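Local coordinates for protein VIN1 (Oscarella pearsei, PDB 6BFI) that binds actin filaments and may play a role in cell-cell adhesion, at residues A[296-301]-A[355-360]; A[303-308]-A[366-371]; A[422-427]-A[491-496]; A[499-504]-A[612-617]. All blocks are in the same frame, centred on the assembly; numbering follows the deposited sequence.

Interaction 1: A[296-301]-A[355-360]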
loop_
_atom_site.group_PDB
_atom_site.type_symbol
_atom_site.label_atom_id
_atom_site.label_comp_id
_atom_site.label_asym_id
_atom_site.label_seq_id
_atom_site.Cartn_x
_atom_site.Cartn_y
_atom_site.Cartn_z
ATOM N N ARG A 296 23.422 3.740 -15.839
ATOM C CA ARG A 296 22.875 4.724 -16.768
ATOM C C ARG A 296 21.401 4.989 -16.484
ATOM O O ARG A 296 20.932 6.127 -16.619
ATOM C CB ARG A 296 23.085 4.261 -18.209
ATOM C CG ARG A 296 24.538 4.366 -18.664
ATOM C CD ARG A 296 24.713 4.063 -20.144
ATOM N NE ARG A 296 25.976 4.594 -20.651
ATOM C CZ ARG A 296 27.132 3.936 -20.629
ATOM N NH1 ARG A 296 27.193 2.711 -20.125
ATOM N NH2 ARG A 296 28.229 4.504 -21.111
ATOM N N LYS A 297 20.655 3.957 -16.077
ATOM C CA LYS A 297 19.277 4.184 -15.648
ATOM C C LYS A 297 19.227 5.093 -14.424
ATOM O O LYS A 297 18.350 5.961 -14.321
ATOM C CB LYS A 297 18.581 2.854 -15.355
ATOM C CG LYS A 297 18.454 1.934 -16.555
ATOM C CD LYS A 297 17.481 0.801 -16.271
ATOM C CE LYS A 297 17.564 -0.282 -17.334
ATOM N NZ LYS A 297 17.394 0.259 -18.711
ATOM N N CYS A 298 20.162 4.913 -13.488
ATOM C CA CYS A 298 20.202 5.786 -12.318
ATOM C C CYS A 298 20.520 7.224 -12.715
ATOM O O CYS A 298 19.982 8.171 -12.129
ATOM C CB CYS A 298 21.223 5.265 -11.309
ATOM S SG CYS A 298 20.770 3.678 -10.578
ATOM N N ILE A 299 21.390 7.407 -13.711
ATOM C CA ILE A 299 21.662 8.749 -14.218
ATOM C C ILE A 299 20.401 9.348 -14.830
ATOM O O ILE A 299 20.097 10.532 -14.629
ATOM C CB ILE A 299 22.824 8.710 -15.227
ATOM C CG1 ILE A 299 24.109 8.235 -14.541
ATOM C CG2 ILE A 299 23.030 10.075 -15.864
ATOM C CD1 ILE A 299 25.291 8.096 -15.482
ATOM N N SER A 300 19.643 8.538 -15.578
ATOM C CA SER A 300 18.391 9.020 -16.155
ATOM C C SER A 300 17.407 9.441 -15.073
ATOM O O SER A 300 16.695 10.440 -15.228
ATOM C CB SER A 300 17.772 7.947 -17.051
ATOM O OG SER A 300 18.392 7.923 -18.324
ATOM N N GLU A 301 17.345 8.688 -13.971
ATOM C CA GLU A 301 16.483 9.091 -12.864
ATOM C C GLU A 301 16.967 10.395 -12.242
ATOM O O GLU A 301 16.157 11.265 -11.890
ATOM C CB GLU A 301 16.415 7.977 -11.817
ATOM C CG GLU A 301 15.752 8.370 -10.501
ATOM C CD GLU A 301 14.241 8.548 -10.606
ATOM O OE1 GLU A 301 13.680 8.400 -11.714
ATOM O OE2 GLU A 301 13.609 8.831 -9.568
ATOM N N VAL A 355 30.587 5.505 -5.047
ATOM C CA VAL A 355 30.435 6.621 -4.117
ATOM C C VAL A 355 29.654 7.756 -4.768
ATOM O O VAL A 355 28.742 8.334 -4.160
ATOM C CB VAL A 355 31.816 7.088 -3.618
ATOM C CG1 VAL A 355 31.669 8.227 -2.623
ATOM C CG2 VAL A 355 32.569 5.926 -2.995
ATOM N N LYS A 356 29.985 8.086 -6.021
ATOM C CA LYS A 356 29.262 9.144 -6.720
ATOM C C LYS A 356 27.797 8.785 -6.931
ATOM O O LYS A 356 26.940 9.675 -6.973
ATOM C CB LYS A 356 29.933 9.445 -8.058
ATOM C CG LYS A 356 31.309 10.069 -7.921
ATOM C CD LYS A 356 31.260 11.277 -7.004
ATOM C CE LYS A 356 32.645 11.832 -6.731
ATOM N NZ LYS A 356 32.591 12.926 -5.725
ATOM N N LEU A 357 27.487 7.496 -7.070
ATOM C CA LEU A 357 26.095 7.088 -7.217
ATOM C C LEU A 357 25.341 7.252 -5.904
ATOM O O LEU A 357 24.172 7.665 -5.897
ATOM C CB LEU A 357 26.027 5.645 -7.715
ATOM C CG LEU A 357 24.734 5.218 -8.408
ATOM C CD1 LEU A 357 24.289 6.282 -9.397
ATOM C CD2 LEU A 357 24.940 3.892 -9.112
ATOM N N GLN A 358 25.998 6.947 -4.780
ATOM C CA GLN A 358 25.400 7.243 -3.482
ATOM C C GLN A 358 25.154 8.738 -3.310
ATOM O O GLN A 358 24.099 9.148 -2.808
ATOM C CB GLN A 358 26.290 6.723 -2.356
ATOM C CG GLN A 358 25.923 5.343 -1.863
ATOM C CD GLN A 358 26.514 5.044 -0.502
ATOM O OE1 GLN A 358 27.524 5.628 -0.110
ATOM N NE2 GLN A 358 25.880 4.137 0.232
ATOM N N GLU A 359 26.116 9.571 -3.718
ATOM C CA GLU A 359 25.939 11.014 -3.584
ATOM C C GLU A 359 24.822 11.523 -4.489
ATOM O O GLU A 359 24.086 12.446 -4.118
ATOM C CB GLU A 359 27.253 11.735 -3.882
ATOM C CG GLU A 359 28.327 11.492 -2.833
ATOM C CD GLU A 359 29.673 12.096 -3.204
ATOM O OE1 GLU A 359 29.751 12.831 -4.211
ATOM O OE2 GLU A 359 30.657 11.831 -2.482
ATOM N N LEU A 360 24.679 10.934 -5.679
ATOM C CA LEU A 360 23.564 11.298 -6.548
ATOM C C LEU A 360 22.231 10.933 -5.907
ATOM O O LEU A 360 21.279 11.724 -5.941
ATOM C CB LEU A 360 23.710 10.622 -7.911
ATOM C CG LEU A 360 22.542 10.813 -8.883
ATOM C CD1 LEU A 360 22.279 12.293 -9.134
ATOM C CD2 LEU A 360 22.805 10.088 -10.191
#

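Interaction 2: A[303-308]-A[366-371]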
loop_
_atom_site.group_PDB
_atom_site.type_symbol
_atom_site.label_atom_id
_atom_site.label_comp_id
_atom_site.label_asym_id
_atom_site.label_seq_id
_atom_site.Cartn_x
_atom_site.Cartn_y
_atom_site.Cartn_z
ATOM N N ARG A 303 18.558 12.871 -13.758
ATOM C CA ARG A 303 18.197 13.983 -14.633
ATOM C C ARG A 303 16.691 14.217 -14.649
ATOM O O ARG A 303 16.243 15.368 -14.750
ATOM C CB ARG A 303 18.726 13.728 -16.045
ATOM C CG ARG A 303 20.240 13.575 -16.098
ATOM C CD ARG A 303 20.752 13.293 -17.500
ATOM N NE ARG A 303 22.201 13.103 -17.500
ATOM C CZ ARG A 303 22.918 12.768 -18.569
ATOM N NH1 ARG A 303 22.325 12.584 -19.741
ATOM N NH2 ARG A 303 24.232 12.618 -18.466
ATOM N N ARG A 304 15.902 13.144 -14.545
ATOM C CA ARG A 304 14.453 13.292 -14.453
ATOM C C ARG A 304 14.066 14.107 -13.228
ATOM O O ARG A 304 13.218 15.002 -13.311
ATOM C CB ARG A 304 13.782 11.918 -14.410
ATOM C CG ARG A 304 12.270 11.963 -14.551
ATOM C CD ARG A 304 11.621 10.666 -14.084
ATOM N NE ARG A 304 11.329 10.685 -12.653
ATOM C CZ ARG A 304 10.173 11.086 -12.133
ATOM N NH1 ARG A 304 9.193 11.500 -12.927
ATOM N NH2 ARG A 304 9.991 11.072 -10.818
ATOM N N VAL A 305 14.677 13.810 -12.079
ATOM C CA VAL A 305 14.416 14.610 -10.887
ATOM C C VAL A 305 14.969 16.022 -11.054
ATOM O O VAL A 305 14.384 16.990 -10.550
ATOM C CB VAL A 305 14.993 13.914 -9.641
ATOM C CG1 VAL A 305 14.792 14.771 -8.401
ATOM C CG2 VAL A 305 14.346 12.548 -9.454
ATOM N N ALA A 306 16.088 16.169 -11.771
ATOM C CA ALA A 306 16.652 17.497 -11.996
ATOM C C ALA A 306 15.682 18.389 -12.763
ATOM O O ALA A 306 15.578 19.590 -12.486
ATOM C CB ALA A 306 17.981 17.386 -12.745
ATOM N N ALA A 307 14.958 17.819 -13.730
ATOM C CA ALA A 307 14.004 18.616 -14.493
ATOM C C ALA A 307 12.837 19.106 -13.641
ATOM O O ALA A 307 12.137 20.038 -14.052
ATOM C CB ALA A 307 13.482 17.815 -15.685
ATOM N N LEU A 308 12.618 18.511 -12.467
ATOM C CA LEU A 308 11.528 18.891 -11.577
ATOM C C LEU A 308 12.027 19.530 -10.286
ATOM O O LEU A 308 11.285 19.586 -9.300
ATOM C CB LEU A 308 10.658 17.674 -11.254
ATOM C CG LEU A 308 9.956 16.996 -12.429
ATOM C CD1 LEU A 308 9.250 15.726 -11.972
ATOM C CD2 LEU A 308 8.977 17.953 -13.087
ATOM N N LYS A 366 17.600 15.148 -1.399
ATOM C CA LYS A 366 17.625 16.558 -1.023
ATOM C C LYS A 366 16.718 17.385 -1.927
ATOM O O LYS A 366 16.057 18.323 -1.463
ATOM C CB LYS A 366 19.061 17.085 -1.062
ATOM C CG LYS A 366 19.250 18.427 -0.367
ATOM C CD LYS A 366 20.714 18.659 -0.005
ATOM C CE LYS A 366 20.864 19.785 1.011
ATOM N NZ LYS A 366 22.248 19.874 1.561
ATOM N N ALA A 367 16.662 17.048 -3.216
ATOM C CA ALA A 367 15.799 17.782 -4.134
ATOM C C ALA A 367 14.330 17.559 -3.800
ATOM O O ALA A 367 13.534 18.507 -3.820
ATOM C CB ALA A 367 16.094 17.374 -5.577
ATOM N N LEU A 368 13.953 16.317 -3.484
ATOM C CA LEU A 368 12.568 16.065 -3.091
ATOM C C LEU A 368 12.221 16.789 -1.795
ATOM O O LEU A 368 11.148 17.398 -1.681
ATOM C CB LEU A 368 12.319 14.562 -2.955
ATOM C CG LEU A 368 11.754 13.878 -4.201
ATOM C CD1 LEU A 368 12.699 14.032 -5.385
ATOM C CD2 LEU A 368 11.462 12.410 -3.922
ATOM N N ALA A 369 13.123 16.744 -0.810
ATOM C CA ALA A 369 12.894 17.481 0.427
ATOM C C ALA A 369 12.789 18.979 0.176
ATOM O O ALA A 369 12.079 19.683 0.903
ATOM C CB ALA A 369 14.007 17.188 1.432
ATOM N N GLU A 370 13.479 19.485 -0.851
ATOM C CA GLU A 370 13.386 20.904 -1.176
ATOM C C GLU A 370 12.041 21.234 -1.812
ATOM O O GLU A 370 11.418 22.249 -1.472
ATOM C CB GLU A 370 14.535 21.306 -2.099
ATOM C CG GLU A 370 14.914 22.774 -2.012
ATOM C CD GLU A 370 15.905 23.189 -3.080
ATOM O OE1 GLU A 370 15.876 22.599 -4.180
ATOM O OE2 GLU A 370 16.713 24.107 -2.821
ATOM N N ARG A 371 11.576 20.387 -2.737
ATOM C CA ARG A 371 10.237 20.563 -3.293
ATOM C C ARG A 371 9.187 20.575 -2.192
ATOM O O ARG A 371 8.267 21.402 -2.211
ATOM C CB ARG A 371 9.933 19.458 -4.304
ATOM C CG ARG A 371 10.374 19.768 -5.727
ATOM C CD ARG A 371 9.463 20.794 -6.387
ATOM N NE ARG A 371 8.106 20.287 -6.571
ATOM C CZ ARG A 371 7.692 19.620 -7.645
ATOM N NH1 ARG A 371 8.534 19.378 -8.643
ATOM N NH2 ARG A 371 6.437 19.194 -7.723
#

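Interaction 3: A[422-427]-A[491-496]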
loop_
_atom_site.group_PDB
_atom_site.type_symbol
_atom_site.label_atom_id
_atom_site.label_comp_id
_atom_site.label_asym_id
_atom_site.label_seq_id
_atom_site.Cartn_x
_atom_site.Cartn_y
_atom_site.Cartn_z
ATOM N N GLU A 422 2.965 13.389 -6.241
ATOM C CA GLU A 422 3.269 12.413 -7.284
ATOM C C GLU A 422 4.773 12.215 -7.438
ATOM O O GLU A 422 5.238 11.082 -7.625
ATOM C CB GLU A 422 2.647 12.849 -8.610
ATOM C CG GLU A 422 3.048 11.981 -9.794
ATOM C CD GLU A 422 2.620 10.534 -9.629
ATOM O OE1 GLU A 422 1.484 10.300 -9.163
ATOM O OE2 GLU A 422 3.423 9.632 -9.959
ATOM N N LEU A 423 5.548 13.301 -7.363
ATOM C CA LEU A 423 7.000 13.186 -7.464
ATOM C C LEU A 423 7.560 12.355 -6.318
ATOM O O LEU A 423 8.394 11.468 -6.529
ATOM C CB LEU A 423 7.644 14.574 -7.480
ATOM C CG LEU A 423 9.175 14.585 -7.464
ATOM C CD1 LEU A 423 9.731 13.938 -8.723
ATOM C CD2 LEU A 423 9.716 15.996 -7.306
ATOM N N VAL A 424 7.112 12.634 -5.093
ATOM C CA VAL A 424 7.562 11.859 -3.939
ATOM C C VAL A 424 7.190 10.391 -4.106
ATOM O O VAL A 424 7.991 9.495 -3.814
ATOM C CB VAL A 424 6.978 12.451 -2.642
ATOM C CG1 VAL A 424 7.077 11.451 -1.505
ATOM C CG2 VAL A 424 7.701 13.738 -2.284
ATOM N N ALA A 425 5.976 10.125 -4.593
ATOM C CA ALA A 425 5.547 8.746 -4.791
ATOM C C ALA A 425 6.369 8.048 -5.867
ATOM O O ALA A 425 6.532 6.823 -5.826
ATOM C CB ALA A 425 4.059 8.707 -5.148
ATOM N N SER A 426 6.899 8.803 -6.831
ATOM C CA SER A 426 7.644 8.203 -7.931
ATOM C C SER A 426 9.143 8.106 -7.676
ATOM O O SER A 426 9.811 7.302 -8.334
ATOM C CB SER A 426 7.414 8.994 -9.222
ATOM O OG SER A 426 6.116 8.764 -9.735
ATOM N N SER A 427 9.689 8.896 -6.747
ATOM C CA SER A 427 11.136 8.949 -6.576
ATOM C C SER A 427 11.577 9.014 -5.117
ATOM O O SER A 427 12.755 9.288 -4.859
ATOM C CB SER A 427 11.721 10.150 -7.329
ATOM O OG SER A 427 11.394 10.100 -8.707
ATOM N N ASP A 491 5.435 13.823 4.261
ATOM C CA ASP A 491 6.452 13.938 5.301
ATOM C C ASP A 491 6.921 12.570 5.777
ATOM O O ASP A 491 8.079 12.418 6.182
ATOM C CB ASP A 491 5.919 14.753 6.479
ATOM C CG ASP A 491 5.595 16.186 6.100
ATOM O OD1 ASP A 491 6.089 16.651 5.050
ATOM O OD2 ASP A 491 4.853 16.849 6.854
ATOM N N GLY A 492 6.045 11.565 5.734
ATOM C CA GLY A 492 6.455 10.227 6.127
ATOM C C GLY A 492 7.463 9.617 5.170
ATOM O O GLY A 492 8.389 8.918 5.593
ATOM N N VAL A 493 7.302 9.870 3.871
ATOM C CA VAL A 493 8.240 9.314 2.899
ATOM C C VAL A 493 9.544 10.104 2.878
ATOM O O VAL A 493 10.634 9.522 2.821
ATOM C CB VAL A 493 7.593 9.266 1.504
ATOM C CG1 VAL A 493 8.611 8.827 0.462
ATOM C CG2 VAL A 493 6.394 8.338 1.510
ATOM N N ILE A 494 9.453 11.435 2.936
ATOM C CA ILE A 494 10.616 12.290 2.730
ATOM C C ILE A 494 11.665 12.054 3.809
ATOM O O ILE A 494 11.343 11.805 4.978
ATOM C CB ILE A 494 10.168 13.761 2.678
ATOM C CG1 ILE A 494 9.708 14.120 1.265
ATOM C CG2 ILE A 494 11.263 14.706 3.151
ATOM C CD1 ILE A 494 10.751 13.848 0.211
ATOM N N ASP A 495 12.936 12.108 3.403
ATOM C CA ASP A 495 14.047 12.063 4.348
ATOM C C ASP A 495 14.014 13.300 5.234
ATOM O O ASP A 495 14.169 14.427 4.751
ATOM C CB ASP A 495 15.374 11.974 3.594
ATOM C CG ASP A 495 16.536 11.565 4.488
ATOM O OD1 ASP A 495 16.408 11.646 5.729
ATOM O OD2 ASP A 495 17.586 11.165 3.943
ATOM N N SER A 496 13.822 13.088 6.536
ATOM C CA SER A 496 13.540 14.205 7.430
ATOM C C SER A 496 14.783 15.043 7.698
ATOM O O SER A 496 14.688 16.268 7.832
ATOM C CB SER A 496 12.948 13.688 8.735
ATOM O OG SER A 496 11.687 13.081 8.500
#

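Interaction 4: A[499-504]-A[612-617]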
loop_
_atom_site.group_PDB
_atom_site.type_symbol
_atom_site.label_atom_id
_atom_site.label_comp_id
_atom_site.label_asym_id
_atom_site.label_seq_id
_atom_site.Cartn_x
_atom_site.Cartn_y
_atom_site.Cartn_z
ATOM N N PHE A 499 15.092 17.521 5.071
ATOM C CA PHE A 499 14.117 18.588 5.283
ATOM C C PHE A 499 14.610 19.574 6.334
ATOM O O PHE A 499 14.445 20.789 6.182
ATOM C CB PHE A 499 12.761 18.001 5.689
ATOM C CG PHE A 499 11.650 19.021 5.760
ATOM C CD1 PHE A 499 11.442 19.768 6.912
ATOM C CD2 PHE A 499 10.809 19.226 4.677
ATOM C CE1 PHE A 499 10.427 20.705 6.977
ATOM C CE2 PHE A 499 9.786 20.162 4.735
ATOM C CZ PHE A 499 9.595 20.901 5.888
ATOM N N MET A 500 15.229 19.068 7.404
ATOM C CA MET A 500 15.722 19.950 8.455
ATOM C C MET A 500 16.914 20.773 7.985
ATOM O O MET A 500 17.065 21.928 8.398
ATOM C CB MET A 500 16.088 19.140 9.698
ATOM C CG MET A 500 14.914 18.403 10.323
ATOM S SD MET A 500 13.484 19.474 10.594
ATOM C CE MET A 500 12.294 18.301 11.244
ATOM N N LYS A 501 17.767 20.207 7.127
ATOM C CA LYS A 501 18.885 20.976 6.590
ATOM C C LYS A 501 18.393 22.070 5.648
ATOM O O LYS A 501 18.744 23.246 5.808
ATOM C CB LYS A 501 19.868 20.052 5.866
ATOM C CG LYS A 501 20.760 19.227 6.786
ATOM C CD LYS A 501 21.693 18.327 5.983
ATOM C CE LYS A 501 22.685 17.606 6.885
ATOM N NZ LYS A 501 23.521 16.634 6.126
ATOM N N VAL A 502 17.578 21.698 4.657
ATOM C CA VAL A 502 17.069 22.676 3.699
ATOM C C VAL A 502 16.288 23.770 4.417
ATOM O O VAL A 502 16.475 24.966 4.150
ATOM C CB VAL A 502 16.217 21.969 2.628
ATOM C CG1 VAL A 502 15.597 22.983 1.684
ATOM C CG2 VAL A 502 17.065 20.972 1.852
ATOM N N SER A 503 15.417 23.380 5.351
ATOM C CA SER A 503 14.660 24.361 6.123
ATOM C C SER A 503 15.570 25.222 6.992
ATOM O O SER A 503 15.289 26.409 7.188
ATOM C CB SER A 503 13.618 23.657 6.991
ATOM O OG SER A 503 12.682 22.951 6.197
ATOM N N GLU A 504 16.656 24.651 7.515
ATOM C CA GLU A 504 17.589 25.442 8.310
ATOM C C GLU A 504 18.266 26.505 7.455
ATOM O O GLU A 504 18.400 27.661 7.876
ATOM C CB GLU A 504 18.629 24.526 8.958
ATOM C CG GLU A 504 19.524 25.201 9.993
ATOM C CD GLU A 504 20.606 24.274 10.522
ATOM O OE1 GLU A 504 20.785 23.179 9.947
ATOM O OE2 GLU A 504 21.281 24.637 11.511
ATOM N N VAL A 612 19.036 17.098 16.860
ATOM C CA VAL A 612 18.489 15.857 17.406
ATOM C C VAL A 612 18.322 14.823 16.298
ATOM O O VAL A 612 18.774 13.673 16.416
ATOM C CB VAL A 612 17.161 16.124 18.136
ATOM C CG1 VAL A 612 16.529 14.815 18.577
ATOM C CG2 VAL A 612 17.392 17.034 19.332
ATOM N N ILE A 613 17.687 15.224 15.193
ATOM C CA ILE A 613 17.508 14.295 14.080
ATOM C C ILE A 613 18.860 13.861 13.525
ATOM O O ILE A 613 19.058 12.691 13.169
ATOM C CB ILE A 613 16.617 14.929 12.997
ATOM C CG1 ILE A 613 15.178 15.049 13.510
ATOM C CG2 ILE A 613 16.678 14.122 11.705
ATOM C CD1 ILE A 613 14.185 15.481 12.462
ATOM N N GLU A 614 19.819 14.787 13.471
ATOM C CA GLU A 614 21.139 14.474 12.937
ATOM C C GLU A 614 21.863 13.457 13.811
ATOM O O GLU A 614 22.494 12.525 13.299
ATOM C CB GLU A 614 21.960 15.757 12.810
ATOM C CG GLU A 614 22.987 15.751 11.694
ATOM C CD GLU A 614 23.682 17.093 11.539
ATOM O OE1 GLU A 614 23.982 17.734 12.570
ATOM O OE2 GLU A 614 23.917 17.512 10.386
ATOM N N ASP A 615 21.775 13.616 15.132
ATOM C CA ASP A 615 22.422 12.688 16.050
ATOM C C ASP A 615 21.705 11.349 16.138
ATOM O O ASP A 615 22.310 10.371 16.589
ATOM C CB ASP A 615 22.528 13.310 17.444
ATOM C CG ASP A 615 23.459 14.507 17.478
ATOM O OD1 ASP A 615 24.286 14.641 16.550
ATOM O OD2 ASP A 615 23.369 15.311 18.431
ATOM N N ASN A 616 20.440 11.277 15.726
ATOM C CA ASN A 616 19.768 9.986 15.636
ATOM C C ASN A 616 19.929 9.326 14.270
ATOM O O ASN A 616 19.386 8.236 14.057
ATOM C CB ASN A 616 18.279 10.141 15.962
ATOM C CG ASN A 616 17.607 8.818 16.300
ATOM O OD1 ASN A 616 16.891 8.242 15.479
ATOM N ND2 ASN A 616 17.840 8.329 17.514
ATOM N N TRP A 617 20.669 9.941 13.351
ATOM C CA TRP A 617 20.759 9.419 11.994
ATOM C C TRP A 617 21.642 8.178 11.940
ATOM O O TRP A 617 22.689 8.105 12.588
ATOM C CB TRP A 617 21.303 10.488 11.049
ATOM C CG TRP A 617 21.223 10.115 9.597
ATOM C CD1 TRP A 617 20.145 10.260 8.772
ATOM C CD2 TRP A 617 22.267 9.544 8.796
ATOM N NE1 TRP A 617 20.451 9.811 7.510
ATOM C CE2 TRP A 617 21.748 9.367 7.498
ATOM C CE3 TRP A 617 23.589 9.166 9.051
ATOM C CZ2 TRP A 617 22.502 8.829 6.458
ATOM C CZ3 TRP A 617 24.337 8.630 8.017
ATOM C CH2 TRP A 617 23.792 8.467 6.736
#

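Interaction 1: A[296-301]-A[355-360]
Cys298 and Leu357 meet inside a bundle of α-helices, where helix 289-306 faces helix 344-375. The two run in roughly the same direction: the short segments make an angle of 27°, and their axes come no closer than 11.0 Å. At that spacing the backbones stay well apart, and leucine side chains bridge much of the interval. Leu357 has CG anti to its own backbone N (chi1 -158°), which brings CD1 forward until it rests 3.8 Å from CB of Cys298. SG of Cys298 stands beside its own backbone N and stays farther from the leucine, so the closest approach is made by the methylene rather than by sulfur. One turn further on, Leu360 enters from helix 344-375 and touches main chain instead of side chain: its CD2 lies 3.9 Å from Cys298 O, and the same methyl is 4.4 Å from Ile299 CA. This packing by apolar side chains, with no hydrogen bond across the interface, is part of the all-helical bundle architecture of the vinculin family, and two further helices cover it. Helix 268-283 adds Phe275 against Cys298 and Ala278 against Leu357, while helix 312-338 presents Ala322 and Leu325 to Ile299. Lys356 and Glu359 take no part in the contact and pair with each other: Lys356 NZ reaches forward to Glu359 OE1 at 3.2 Å, an intrahelical salt bridge that uses the syn side of the carboxylate, 25° out of its plane. At the far end of 296-301, Arg296 pairs with Glu333 of helix 312-338.

Interaction 2: A[303-308]-A[366-371]
Segment 303-308 closes helix 289-306 and runs into a turn, setting Val305 opposite Ala367 of helix 344-375 at 7.6 Å between CA atoms and Leu308 opposite Arg371. Val305 does the apolar work with one methyl. Its CG1 lies 3.7 Å from Leu368 CD1, the two side chains crossing at about a right angle, and 4.1 Å from Ala367 CB, so a single branch bears on both neighbours. In this helical bundle of the vinculin-family fold, methyl packing gives way, where helix 289-306 runs out, to a hydrogen bond from an arginine to the main chain. Arg371 bends at chi2 (-74°) and chi3 (-65°), folding its guanidinium back so that NH1 gives a hydrogen bond of 2.8 Å to Leu308 O. The N-H...O angle is 147°; the donor meets a lone pair in the carbonyl plane, and the oxygen lies at the guanidinium edge, near its plane. NH1 also sits 3.8 Å from Leu308 CB. The remaining nitrogens are engaged as well, NE in a salt bridge with Asp375 and NH2 in a hydrogen bond with Thr420 of helix 399-427, which should fix the rotation of the group. A leucine in place of Arg371 would probably leave the Leu308 carbonyl without this donor and Asp375 without this salt-bridge partner. Leu423 of helix 399-427 touches both Leu308 and Arg371.

Interaction 3: A[422-427]-A[491-496]
Val424, on the last turns of helix 399-427, faces Val493 with their CA atoms 7.3 Å apart, at the point where helix 466-493 ends; Ile494 is the first residue to leave helical geometry (psi 143°). The contact thus belongs to a helix-to-helix junction in the vinculin-family bundle architecture: after the break at Ile494, Asp495 takes the N-cap position of helix 496-519, its side chain capping the backbone N of Leu497 through a weak hydrogen bond. Val424 points toward the junction and forks between its two residues. One branch, CG1, stands anti to the backbone N (chi1 163°) and meets CG1 of Val493 at 3.6 Å, with Val493 CB also near, at 3.8 Å; the two valines slide past each other in opposite directions. The other branch, CG2, serves Ile494, whose side chain crosses that of Val424 at about a right angle. No hydrogen bond joins the segments, so dispersion between aliphatic groups carries the contact. An alanine here would remove both methyls of Val424 and would probably open a gap facing the junction, leaving CG1 of Val493 and CD1 of Ile494 without their methyl partners on this helix. Leu438 of helix 432-449 packs against both valines, and Val434 adds to the cover of Val493. From another direction Leu368 and Val372 of helix 344-375 press on Ile494, so Ile494 touches both helix 344-375 and helix 399-427. Its CD1 reaches Val424 CG2 at 3.9 Å, and CG1 follows the same methyl at 4.1 Å.

Interaction 4: A[499-504]-A[612-617]
Ile613 and Met500 bury the most surface here, and Lys501 with Glu614 adds a smaller contact nearer the edge. Both apolar side chains leave the backbone toward the opposite segment, their CA atoms 8.2 Å apart. Met500 bends at chi2 (-50°) and curls into a hook, so that Ile613 presents CD1 to two of its carbons: CE lies at 3.6 Å and CG at 3.7 Å from that methyl. The side chains cross at about a right angle, CD1 of the isoleucine lying against both the end methyl and the CG of the bent methionine. Val541 and Val544 of helix 524-550 close on Met500 as well, and Val609 joins them from helix 589-615.

Beside this pair, Lys501 reaches out with an extended chain and crosses Glu614. The nearest approach is Lys501 CE to Glu614 OE2, 3.7 Å, while NZ remains 4.4 Å from the same oxygen, too far for a salt bridge; the opposite charges probably still attract. Arg610, one turn before Glu614, forms a salt bridge with Glu504 and a long, weak ion pair with Glu614. Within 499-504, Ser503 OG gives a hydrogen bond of 2.8 Å to Phe499 O, back along its own helix. This apolar centre with charges at its margin joins helix 496-519 to helix 589-615 within the all-helical bundle fold of the vinculin family.

How the interactions relate
Interactions 1 and 2 hold the same two helices, 289-306 and 344-375, in successive places: interaction 1 is wholly buried and apolar, whereas interaction 2, where the first helix runs out, adds a polar grip and reaches an exposed leucine. Interaction 3, some 11 Å from interaction 2 between centres, is again aliphatic but sits at a helix break. Ser427 ties the three together, since its OG lies 2.7 Å from both Glu301 OE2 and Arg304 NH2, probably in hydrogen bonds. Interaction 4 follows interaction 3 across the break, is only partly buried and carries charges at its margin; Val502 packs there on Glu370 and Lys366 of interaction 2.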